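Local coordinates for protein putative NADH-flavin reductase (Streptococcus pneumoniae TIGR4, PDB 4R01) that probably acts as an NADH-dependent flavin reductase, binding its dinucleotide on a Rossmann-type alpha/beta fold, at residues D133-D136 and L137-K141. Numbering follows the deposited sequence.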
loop_
_atom_site.group_PDB
_atom_site.type_symbol
_atom_site.label_atom_id
_atom_site.label_comp_id
_atom_site.label_asym_id
_atom_site.label_seq_id
_atom_site.Cartn_x
_atom_site.Cartn_y
_atom_site.Cartn_z
ATOM N N ASP A 133 8.118 -23.375 -3.942
ATOM C CA ASP A 133 8.277 -24.719 -4.494
ATOM C C ASP A 133 8.445 -25.722 -3.366
ATOM O O ASP A 133 7.949 -26.844 -3.431
ATOM C CB ASP A 133 9.482 -24.786 -5.436
ATOM C CG ASP A 133 9.288 -23.969 -6.699
ATOM O OD1 ASP A 133 8.267 -23.255 -6.803
ATOM O OD2 ASP A 133 10.163 -24.036 -7.588
ATOM N N GLU A 134 9.156 -25.289 -2.333
ATOM C CA GLU A 134 9.393 -26.088 -1.139
ATOM C C GLU A 134 8.078 -26.483 -0.477
ATOM O O GLU A 134 7.859 -27.650 -0.154
ATOM C CB GLU A 134 10.275 -25.302 -0.164
ATOM C CG GLU A 134 10.600 -26.006 1.132
ATOM C CD GLU A 134 11.650 -25.263 1.939
ATOM O OE1 GLU A 134 11.843 -24.053 1.694
ATOM O OE2 GLU A 134 12.288 -25.890 2.812
ATOM N N LEU A 135 7.201 -25.500 -0.292
ATOM C CA LEU A 135 5.902 -25.734 0.329
ATOM C C LEU A 135 4.995 -26.585 -0.562
ATOM O O LEU A 135 4.280 -27.461 -0.071
ATOM C CB LEU A 135 5.225 -24.401 0.656
ATOM C CG LEU A 135 3.762 -24.445 1.103
ATOM C CD1 LEU A 135 3.607 -25.256 2.378
ATOM C CD2 LEU A 135 3.210 -23.033 1.285
ATOM N N ASP A 136 5.032 -26.331 -1.868
ATOM C CA ASP A 136 4.203 -27.077 -2.811
ATOM C C ASP A 136 4.560 -28.562 -2.813
ATOM O O ASP A 136 3.691 -29.419 -2.969
ATOM C CB ASP A 136 4.335 -26.505 -4.227
ATOM C CG ASP A 136 3.718 -25.122 -4.361
ATOM O OD1 ASP A 136 2.890 -24.750 -3.501
ATOM O OD2 ASP A 136 4.052 -24.409 -5.334
ATOM N N LEU A 137 5.841 -28.859 -2.631
ATOM C CA LEU A 137 6.306 -30.241 -2.619
ATOM C C LEU A 137 5.856 -30.961 -1.348
ATOM O O LEU A 137 5.563 -32.155 -1.373
ATOM C CB LEU A 137 7.830 -30.291 -2.752
ATOM C CG LEU A 137 8.463 -31.663 -2.989
ATOM C CD1 LEU A 137 7.846 -32.339 -4.204
ATOM C CD2 LEU A 137 9.963 -31.522 -3.163
ATOM N N LEU A 138 5.790 -30.225 -0.243
ATOM C CA LEU A 138 5.373 -30.795 1.033
ATOM C C LEU A 138 3.922 -31.271 1.018
ATOM O O LEU A 138 3.593 -32.286 1.629
ATOM C CB LEU A 138 5.570 -29.780 2.163
ATOM C CG LEU A 138 6.957 -29.718 2.807
ATOM C CD1 LEU A 138 7.061 -28.527 3.749
ATOM C CD2 LEU A 138 7.258 -31.015 3.549
ATOM N N ARG A 139 3.054 -30.545 0.321
ATOM C CA ARG A 139 1.636 -30.896 0.299
ATOM C C ARG A 139 1.385 -32.258 -0.344
ATOM O O ARG A 139 0.357 -32.885 -0.097
ATOM C CB ARG A 139 0.831 -29.823 -0.432
ATOM C CG ARG A 139 0.938 -28.446 0.193
ATOM C CD ARG A 139 -0.193 -27.556 -0.272
ATOM N NE ARG A 139 0.026 -26.157 0.081
ATOM C CZ ARG A 139 -0.300 -25.617 1.251
ATOM N NH1 ARG A 139 -0.857 -26.359 2.197
ATOM N NH2 ARG A 139 -0.064 -24.333 1.474
ATOM N N THR A 140 2.328 -32.714 -1.161
ATOM C CA THR A 140 2.201 -34.005 -1.825
ATOM C C THR A 140 2.712 -35.137 -0.935
ATOM O O THR A 140 2.536 -36.314 -1.250
ATOM C CB THR A 140 2.965 -34.027 -3.162
ATOM O OG1 THR A 140 4.368 -33.883 -2.914
ATOM C CG2 THR A 140 2.496 -32.891 -4.060
ATOM N N LYS A 141 3.346 -34.776 0.176
ATOM C CA LYS A 141 3.857 -35.765 1.118
ATOM C C LYS A 141 2.766 -36.191 2.094
ATOM O O LYS A 141 2.611 -35.605 3.167
ATOM C CB LYS A 141 5.068 -35.219 1.875
ATOM C CG LYS A 141 6.224 -34.809 0.975
ATOM C CD LYS A 141 6.525 -35.883 -0.062
ATOM C CE LYS A 141 7.727 -35.509 -0.917
ATOM N NZ LYS A 141 7.951 -36.485 -2.018
HETATM O O HOH W 1 0.755 -25.077 -2.068
#
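Leu-135 and Arg-139 make a local i to i+4 contact, an aliphatic side chain against a guanidinium face, where the last turn of helix 125-138 runs into a type I turn from Leu-138 to Lys-141, just before strand 145-150 of the Rossmann sheet. The arginine chain is extended from CG to NE and carries its guanidinium over the leucine, whose CD1 lies 3.9 Å from the guanidinium plane, toward its rim. Leucine suits this place because its branched, nonpolar end can meet that face while the buried side chain also packs on Phe-148. At the guanidinium edge, in its plane, a water accepts from Arg-139 NE (2.5 Å) and donates to Asp-136 OD1 (2.6 Å). The long arginine also reaches Glu-170 in a salt bridge, and the Asp-136 carboxylate pairs with Arg-113. Along the backbone, Leu-137 N donates to Asp-133 O (3.0 Å). Short, beta-branched Thr-140, with OG1 between backbone N and carbonyl carbon (chi1 65°), turns its hydroxyl back to Leu-137 O (2.6 Å). That hydroxyl gives Leu-137 O a second donor beside Thr-140 N, as the helical bonds from Leu-138 N and Arg-139 N become weak, while opposite charges probably stabilise each other through water.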